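Local atomic coordinates of putative uncharacterized protein (Toxoplasma gondii, PDB entry 4FBD), a protein that is of unknown function, a conserved hypothetical protein of the DUF3228 family whose chain contains two mixed beta sheets and several helices. Residues G39-C44 and S182-K187; C90-I95 and D151-S156. All blocks are in the same frame, centred on the assembly; numbering follows the deposited sequence.

Read from the N terminus, the chain enters its five-stranded mixed sheet with the short edge strand 39-40, passes through helix 63-76 and strand 82-84, and then lays down strand 90-96. Contact 2 forms when strand 149-156 returns antiparallel to it, with 55 residues between segments 90-95 and 151-156. After helix 157-166, strand 181-189 arrives and pairs parallel with 39-40, so contact 1 closes a much longer loop in which contact 2 is wholly nested. The two contacts meet where strands 149-156 and 181-189 lie side by side: Asp151 N is 2.8 Å from Lys187 O, and Ile183 packs on Leu154. Through that shared pairing they tie four of the five strands together.

Contact 1. Residues G39-C44 and S182-K187; sequences GLDPFC and SIIAVK
Gly39 and Leu40 run parallel to Ser182 and Ile183, forming a two-residue edge strand of the mixed beta sheet. The CA atoms of Gly39 and Ser182 are 4.2 Å apart. Ile183 N donates to Gly39 O over 2.9 Å in a nearly straight bond (N-H...O 175°), although the donor stands above the carbonyl plane. Two residues past Gly39, Asp41 N returns a weak bond to the O of the same Ile183, 3.2 Å long and bent to 133°, and the pairing ends. Strand 181-189 continues through a classic beta bulge, in which Ile184 and Ala185 both face Ile153 of the next strand.

On the face carrying Leu40 and Ile183, the leucine reaches across with one methyl: CD1 lies 3.4 Å from Ile183 CB and about as close to CG2. With CG anti to the backbone N (chi1 177°) and the second torsion near +60°, CD1 is carried toward Ile183, where it also comes within 3.3 Å of Ile183 O. Helix 63-76 meets this leucine through Lys63, Phe66 and Leu67. On the other face Ser182 OG sits beside the bare backbone of Gly39, 3.5 Å from its CA, and Ile160 of helix 157-166 touches both Ser182 and Asp41.

Beyond the strand the 39-44 segment turns, with weak bonds from Phe43 N to Asp41 OD1 and from Cys44 N to Asp41 O. The turn brings Cys44 back alongside the bulge, where its SG lies 3.3 Å from Ile184 O.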
ATOM      1  N   GLY A  39     -15.868 -30.887 -12.925  1.00 48.58           N
ATOM      2  CA  GLY A  39     -16.784 -30.139 -13.770  1.00 50.90           C
ATOM      3  C   GLY A  39     -16.269 -28.731 -13.965  1.00 51.17           C
ATOM      4  O   GLY A  39     -15.166 -28.384 -13.540  1.00 51.14           O
ATOM      5  N   LEU A  40     -17.074 -27.906 -14.591  1.00 56.71           N
ATOM      6  CA  LEU A  40     -16.718 -26.532 -14.821  1.00 59.84           C
ATOM      7  C   LEU A  40     -17.968 -25.694 -14.829  1.00 65.41           C
ATOM      8  O   LEU A  40     -18.707 -25.725 -15.794  1.00 68.56           O
ATOM      9  CB  LEU A  40     -15.996 -26.396 -16.160  1.00 59.64           C
ATOM     10  CG  LEU A  40     -15.611 -24.972 -16.597  1.00 62.12           C
ATOM     11  CD1 LEU A  40     -14.631 -24.359 -15.648  1.00 58.89           C
ATOM     12  CD2 LEU A  40     -15.016 -24.991 -17.992  1.00 66.93           C
ATOM     13  N   ASP A  41     -18.214 -24.960 -13.749  1.00 70.43           N
ATOM     14  CA  ASP A  41     -19.383 -24.089 -13.670  1.00 77.64           C
ATOM     15  C   ASP A  41     -19.172 -22.884 -14.598  1.00 80.97           C
ATOM     16  O   ASP A  41     -18.432 -21.947 -14.249  1.00 78.51           O
ATOM     17  CB  ASP A  41     -19.615 -23.605 -12.235  1.00 79.63           C
ATOM     18  CG  ASP A  41     -20.736 -22.577 -12.140  1.00 86.81           C
ATOM     19  OD1 ASP A  41     -21.739 -22.721 -12.890  1.00 88.08           O
ATOM     20  OD2 ASP A  41     -20.605 -21.628 -11.317  1.00 92.62           O
ATOM     21  N   PRO A  42     -19.848 -22.880 -15.769  1.00 85.89           N
ATOM     22  CA  PRO A  42     -19.636 -21.775 -16.711  1.00 88.83           C
ATOM     23  C   PRO A  42     -20.158 -20.413 -16.233  1.00 93.27           C
ATOM     24  O   PRO A  42     -19.721 -19.387 -16.747  1.00 92.89           O
ATOM     25  CB  PRO A  42     -20.370 -22.240 -17.984  1.00 91.31           C
ATOM     26  CG  PRO A  42     -20.739 -23.700 -17.737  1.00 90.71           C
ATOM     27  CD  PRO A  42     -20.886 -23.804 -16.257  1.00 88.58           C
ATOM     28  N   PHE A  43     -21.049 -20.395 -15.242  1.00 97.85           N
ATOM     29  CA  PHE A  43     -21.592 -19.127 -14.744  1.00103.26           C
ATOM     30  C   PHE A  43     -20.586 -18.370 -13.851  1.00102.72           C
ATOM     31  O   PHE A  43     -20.959 -17.504 -13.068  1.00104.55           O
ATOM     32  CB  PHE A  43     -22.949 -19.347 -14.053  1.00107.41           C
ATOM     33  CG  PHE A  43     -23.709 -18.071 -13.779  1.00111.94           C
ATOM     34  CD1 PHE A  43     -24.177 -17.293 -14.831  1.00116.40           C
ATOM     35  CD2 PHE A  43     -23.978 -17.664 -12.474  1.00113.89           C
ATOM     36  CE1 PHE A  43     -24.884 -16.109 -14.590  1.00122.31           C
ATOM     37  CE2 PHE A  43     -24.682 -16.488 -12.223  1.00120.00           C
ATOM     38  CZ  PHE A  43     -25.138 -15.710 -13.285  1.00123.94           C
ATOM     39  N   CYS A  44     -19.311 -18.718 -13.980  1.00101.72           N
ATOM     40  CA  CYS A  44     -18.223 -18.028 -13.280  1.00102.20           C
ATOM     41  C   CYS A  44     -17.030 -18.065 -14.236  1.00100.36           C
ATOM     42  O   CYS A  44     -16.386 -17.041 -14.463  1.00100.58           O
ATOM     43  CB  CYS A  44     -17.905 -18.645 -11.926  1.00100.74           C
ATOM     44  SG  CYS A  44     -16.973 -17.491 -10.866  1.00104.46           S
ATOM     45  N   SER A 182     -16.218 -28.590  -9.023  1.00 45.17           N
ATOM     46  CA  SER A 182     -16.250 -27.880 -10.290  1.00 46.73           C
ATOM     47  C   SER A 182     -15.322 -26.690 -10.278  1.00 46.31           C
ATOM     48  O   SER A 182     -15.205 -25.989  -9.288  1.00 48.88           O
ATOM     49  CB  SER A 182     -17.671 -27.441 -10.681  1.00 49.93           C
ATOM     50  OG  SER A 182     -18.438 -28.561 -11.084  1.00 57.11           O
ATOM     51  N   ILE A 183     -14.691 -26.465 -11.415  1.00 45.35           N
ATOM     52  CA  ILE A 183     -13.784 -25.346 -11.591  1.00 46.48           C
ATOM     53  C   ILE A 183     -14.609 -24.045 -11.645  1.00 51.34           C
ATOM     54  O   ILE A 183     -15.505 -23.909 -12.481  1.00 54.68           O
ATOM     55  CB  ILE A 183     -13.002 -25.514 -12.903  1.00 45.50           C
ATOM     56  CG1 ILE A 183     -12.138 -26.788 -12.825  1.00 41.24           C
ATOM     57  CG2 ILE A 183     -12.193 -24.231 -13.229  1.00 44.09           C
ATOM     58  CD1 ILE A 183     -11.589 -27.225 -14.145  1.00 40.70           C
ATOM     59  N   ILE A 184     -14.319 -23.120 -10.732  1.00 51.94           N
ATOM     60  CA  ILE A 184     -14.994 -21.828 -10.679  1.00 58.62           C
ATOM     61  C   ILE A 184     -14.027 -20.665 -11.023  1.00 60.27           C
ATOM     62  O   ILE A 184     -14.455 -19.561 -11.350  1.00 65.96           O
ATOM     63  CB  ILE A 184     -15.708 -21.604  -9.321  1.00 63.77           C
ATOM     64  CG1 ILE A 184     -14.746 -21.679  -8.143  1.00 61.44           C
ATOM     65  CG2 ILE A 184     -16.838 -22.609  -9.113  1.00 64.41           C
ATOM     66  CD1 ILE A 184     -13.918 -20.458  -7.943  1.00 66.05           C
ATOM     67  N   ALA A 185     -12.727 -20.941 -10.973  1.00 55.71           N
ATOM     68  CA  ALA A 185     -11.715 -19.954 -11.321  1.00 57.14           C
ATOM     69  C   ALA A 185     -10.508 -20.649 -11.899  1.00 50.79           C
ATOM     70  O   ALA A 185     -10.202 -21.782 -11.542  1.00 47.88           O
ATOM     71  CB  ALA A 185     -11.304 -19.121 -10.087  1.00 59.51           C
ATOM     72  N   VAL A 186      -9.817 -19.942 -12.785  1.00 52.21           N
ATOM     73  CA  VAL A 186      -8.593 -20.420 -13.428  1.00 47.06           C
ATOM     74  C   VAL A 186      -7.601 -19.275 -13.432  1.00 47.73           C
ATOM     75  O   VAL A 186      -7.867 -18.220 -13.966  1.00 51.21           O
ATOM     76  CB  VAL A 186      -8.841 -20.850 -14.883  1.00 48.89           C
ATOM     77  CG1 VAL A 186      -7.556 -21.374 -15.477  1.00 46.26           C
ATOM     78  CG2 VAL A 186      -9.939 -21.880 -14.950  1.00 45.81           C
ATOM     79  N   LYS A 187      -6.443 -19.496 -12.831  1.00 47.30           N
ATOM     80  CA  LYS A 187      -5.432 -18.468 -12.722  1.00 46.73           C
ATOM     81  C   LYS A 187      -4.146 -18.884 -13.377  1.00 41.97           C
ATOM     82  O   LYS A 187      -3.522 -19.835 -12.929  1.00 39.47           O
ATOM     83  CB  LYS A 187      -5.151 -18.245 -11.245  1.00 49.63           C
ATOM     84  CG  LYS A 187      -5.959 -17.190 -10.578  1.00 59.67           C
ATOM     85  CD  LYS A 187      -5.278 -15.837 -10.744  1.00 67.87           C
ATOM     86  CE  LYS A 187      -3.902 -15.804 -10.033  1.00 65.50           C
ATOM     87  NZ  LYS A 187      -3.319 -14.431 -10.010  1.00 70.40           N
TER

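Contact 2. Residues C90-I95 and D151-S156; sequences CRHLYI and DLILYS
His92 and Asp151 are joined by a side-chain hydrogen bond across two antiparallel central strands of the sheet. His92 ND1 donates to the syn lone pair of Asp151 OD1 over 2.8 Å, which restrains the rotation of the imidazole; OD1 lies 17° out of the ring plane, and ring and carboxylate planes are 55° apart. The carboxylate also lies against Tyr94: OD1 stands over one face of the phenol ring, and Asp151 CG is 3.3 Å from Tyr94 CE1. Asp151 CG is turned anti to the backbone N (chi1 -169°), which carries the carboxylate across to both rings.

The backbones form a regular ladder. Arg91-Leu154 and Leu93-Leu152 are hydrogen-bonded pairs; the bonds from Leu154 N to Arg91 O and from Leu152 N to Leu93 O, both 2.7 Å, are its shortest.

The face of Leu93, Leu152 and Leu154 is tightly packed and buried. Leu93 CD2 touches Leu154 CD1 at 3.6 Å, and Ile95 CD1 meets Leu152 CD1 at the same distance. Partly exposed Tyr155 and Arg91 are looser: the Tyr155 ring lies oblique to Cys90 SG, 5.2 Å from its centroid, though buried Cys90 SG packs on Ile153 CG2 at 3.7 Å. Beyond CG, which lies near Leu154 CD1, the Arg91 chain leads away from strand 149-156.

Val70 and Val74 of helix 63-76 pack against the leucine face, strands 82-84 and 181-189 flank the pair, and Ser156 OG N-caps helix 157-166 by bonding Gln159 N.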
ATOM      1  N   CYS A  90     -13.421 -25.424  -0.611  1.00 75.59           N
ATOM      2  CA  CYS A  90     -12.532 -24.935  -1.641  1.00 71.14           C
ATOM      3  C   CYS A  90     -11.347 -25.875  -1.755  1.00 65.09           C
ATOM      4  O   CYS A  90     -10.875 -26.428  -0.771  1.00 67.58           O
ATOM      5  CB  CYS A  90     -12.023 -23.524  -1.340  1.00 71.48           C
ATOM      6  SG  CYS A  90     -10.992 -22.916  -2.690  1.00 75.19           S
ATOM      7  N   ARG A  91     -10.859 -26.044  -2.969  1.00 58.37           N
ATOM      8  CA  ARG A  91      -9.710 -26.896  -3.217  1.00 52.04           C
ATOM      9  C   ARG A  91      -9.085 -26.440  -4.475  1.00 46.96           C
ATOM     10  O   ARG A  91      -9.734 -25.799  -5.243  1.00 47.19           O
ATOM     11  CB  ARG A  91     -10.145 -28.347  -3.322  1.00 52.81           C
ATOM     12  CG  ARG A  91      -9.215 -29.217  -4.104  1.00 44.07           C
ATOM     13  CD  ARG A  91      -9.210 -30.526  -3.556  1.00 52.62           C
ATOM     14  NE  ARG A  91      -8.535 -30.570  -2.246  1.00 54.37           N
ATOM     15  CZ  ARG A  91      -8.596 -31.625  -1.428  1.00 63.92           C
ATOM     16  NH1 ARG A  91      -9.317 -32.703  -1.771  1.00 63.80           N
ATOM     17  NH2 ARG A  91      -7.955 -31.609  -0.262  1.00 71.87           N
ATOM     18  N   HIS A  92      -7.811 -26.732  -4.695  1.00 45.69           N
ATOM     19  CA  HIS A  92      -7.209 -26.319  -5.945  1.00 43.76           C
ATOM     20  C   HIS A  92      -6.053 -27.195  -6.400  1.00 41.81           C
ATOM     21  O   HIS A  92      -5.451 -27.888  -5.607  1.00 44.21           O
ATOM     22  CB  HIS A  92      -6.796 -24.849  -5.841  1.00 43.63           C
ATOM     23  CG  HIS A  92      -5.683 -24.596  -4.883  1.00 44.46           C
ATOM     24  ND1 HIS A  92      -4.417 -24.237  -5.300  1.00 44.95           N
ATOM     25  CD2 HIS A  92      -5.629 -24.680  -3.533  1.00 45.10           C
ATOM     26  CE1 HIS A  92      -3.639 -24.082  -4.244  1.00 44.01           C
ATOM     27  NE2 HIS A  92      -4.347 -24.348  -3.161  1.00 48.45           N
ATOM     28  N   LEU A  93      -5.779 -27.181  -7.696  1.00 39.37           N
ATOM     29  CA  LEU A  93      -4.663 -27.931  -8.234  1.00 40.25           C
ATOM     30  C   LEU A  93      -3.978 -27.140  -9.343  1.00 40.05           C
ATOM     31  O   LEU A  93      -4.592 -26.277  -9.971  1.00 41.09           O
ATOM     32  CB  LEU A  93      -5.096 -29.274  -8.813  1.00 41.18           C
ATOM     33  CG  LEU A  93      -6.137 -29.199  -9.920  1.00 40.99           C
ATOM     34  CD1 LEU A  93      -6.125 -30.456 -10.802  1.00 37.48           C
ATOM     35  CD2 LEU A  93      -7.523 -28.934  -9.293  1.00 36.99           C
ATOM     36  N   TYR A  94      -2.716 -27.476  -9.574  1.00 39.00           N
ATOM     37  CA  TYR A  94      -1.893 -26.879 -10.611  1.00 37.94           C
ATOM     38  C   TYR A  94      -1.708 -27.854 -11.716  1.00 37.52           C
ATOM     39  O   TYR A  94      -1.407 -28.990 -11.456  1.00 42.28           O
ATOM     40  CB  TYR A  94      -0.511 -26.541 -10.058  1.00 38.93           C
ATOM     41  CG  TYR A  94      -0.634 -25.563  -8.971  1.00 38.06           C
ATOM     42  CD1 TYR A  94      -0.845 -24.228  -9.260  1.00 42.07           C
ATOM     43  CD2 TYR A  94      -0.619 -25.958  -7.656  1.00 37.54           C
ATOM     44  CE1 TYR A  94      -1.011 -23.314  -8.271  1.00 41.63           C
ATOM     45  CE2 TYR A  94      -0.758 -25.031  -6.647  1.00 40.82           C
ATOM     46  CZ  TYR A  94      -0.958 -23.709  -6.977  1.00 37.01           C
ATOM     47  OH  TYR A  94      -1.157 -22.780  -6.024  1.00 40.44           O
ATOM     48  N   ILE A  95      -1.933 -27.421 -12.948  1.00 37.64           N
ATOM     49  CA  ILE A  95      -1.733 -28.249 -14.107  1.00 37.78           C
ATOM     50  C   ILE A  95      -0.921 -27.424 -15.146  1.00 39.05           C
ATOM     51  O   ILE A  95      -0.854 -26.175 -15.062  1.00 39.45           O
ATOM     52  CB  ILE A  95      -3.079 -28.677 -14.741  1.00 38.75           C
ATOM     53  CG1 ILE A  95      -3.797 -27.467 -15.359  1.00 40.78           C
ATOM     54  CG2 ILE A  95      -4.006 -29.358 -13.704  1.00 33.63           C
ATOM     55  CD1 ILE A  95      -5.091 -27.827 -16.137  1.00 36.33           C
ATOM     56  N   ASP A 151      -3.699 -22.467 -11.972  1.00 36.84           N
ATOM     57  CA  ASP A 151      -4.139 -22.805 -10.641  1.00 37.30           C
ATOM     58  C   ASP A 151      -5.631 -22.938 -10.873  1.00 38.67           C
ATOM     59  O   ASP A 151      -6.299 -21.951 -11.225  1.00 40.78           O
ATOM     60  CB  ASP A 151      -3.817 -21.679  -9.663  1.00 39.07           C
ATOM     61  CG  ASP A 151      -4.016 -22.069  -8.194  1.00 43.34           C
ATOM     62  OD1 ASP A 151      -4.432 -23.215  -7.912  1.00 39.19           O
ATOM     63  OD2 ASP A 151      -3.724 -21.206  -7.309  1.00 49.44           O
ATOM     64  N   LEU A 152      -6.144 -24.161 -10.767  1.00 38.01           N
ATOM     65  CA  LEU A 152      -7.564 -24.412 -10.958  1.00 38.88           C
ATOM     66  C   LEU A 152      -8.212 -24.393  -9.596  1.00 41.02           C
ATOM     67  O   LEU A 152      -7.842 -25.187  -8.711  1.00 40.32           O
ATOM     68  CB  LEU A 152      -7.799 -25.751 -11.617  1.00 37.22           C
ATOM     69  CG  LEU A 152      -7.155 -25.973 -12.985  1.00 38.76           C
ATOM     70  CD1 LEU A 152      -7.451 -27.425 -13.480  1.00 35.41           C
ATOM     71  CD2 LEU A 152      -7.620 -24.909 -13.963  1.00 32.66           C
ATOM     72  N   ILE A 153      -9.159 -23.484  -9.401  1.00 43.20           N
ATOM     73  CA  ILE A 153      -9.810 -23.387  -8.100  1.00 47.73           C
ATOM     74  C   ILE A 153     -11.111 -24.130  -8.191  1.00 48.58           C
ATOM     75  O   ILE A 153     -11.894 -23.878  -9.104  1.00 49.74           O
ATOM     76  CB  ILE A 153     -10.097 -21.946  -7.693  1.00 51.67           C
ATOM     77  CG1 ILE A 153      -8.861 -21.062  -7.899  1.00 53.75           C
ATOM     78  CG2 ILE A 153     -10.566 -21.907  -6.238  1.00 56.46           C
ATOM     79  CD1 ILE A 153      -7.672 -21.514  -7.098  1.00 59.24           C
ATOM     80  N   LEU A 154     -11.340 -25.036  -7.245  1.00 48.40           N
ATOM     81  CA  LEU A 154     -12.542 -25.859  -7.219  1.00 49.44           C
ATOM     82  C   LEU A 154     -13.480 -25.529  -6.065  1.00 54.01           C
ATOM     83  O   LEU A 154     -13.050 -25.112  -5.003  1.00 56.38           O
ATOM     84  CB  LEU A 154     -12.145 -27.331  -7.085  1.00 47.33           C
ATOM     85  CG  LEU A 154     -11.196 -27.865  -8.163  1.00 46.05           C
ATOM     86  CD1 LEU A 154     -10.852 -29.309  -7.908  1.00 44.97           C
ATOM     87  CD2 LEU A 154     -11.771 -27.701  -9.560  1.00 48.54           C
ATOM     88  N   TYR A 155     -14.775 -25.706  -6.300  1.00 57.35           N
ATOM     89  CA  TYR A 155     -15.811 -25.541  -5.274  1.00 61.33           C
ATOM     90  C   TYR A 155     -16.624 -26.793  -5.287  1.00 61.04           C
ATOM     91  O   TYR A 155     -16.789 -27.404  -6.340  1.00 60.35           O
ATOM     92  CB  TYR A 155     -16.702 -24.311  -5.522  1.00 64.80           C
ATOM     93  CG  TYR A 155     -16.252 -23.062  -4.776  1.00 69.98           C
ATOM     94  CD1 TYR A 155     -14.989 -22.516  -4.977  1.00 69.03           C
ATOM     95  CD2 TYR A 155     -17.107 -22.423  -3.876  1.00 80.15           C
ATOM     96  CE1 TYR A 155     -14.580 -21.372  -4.296  1.00 74.35           C
ATOM     97  CE2 TYR A 155     -16.714 -21.284  -3.192  1.00 83.70           C
ATOM     98  CZ  TYR A 155     -15.445 -20.765  -3.404  1.00 81.07           C
ATOM     99  OH  TYR A 155     -15.047 -19.639  -2.733  1.00 85.22           O
ATOM    100  N   SER A 156     -17.110 -27.196  -4.119  1.00 62.65           N
ATOM    101  CA  SER A 156     -17.949 -28.369  -4.026  1.00 63.76           C
ATOM    102  C   SER A 156     -19.233 -28.114  -4.798  1.00 63.94           C
ATOM    103  O   SER A 156     -19.546 -26.972  -5.132  1.00 64.41           O
ATOM    104  CB  SER A 156     -18.308 -28.683  -2.570  1.00 67.20           C
ATOM    105  OG  SER A 156     -19.087 -27.642  -2.003  1.00 74.77           O
TER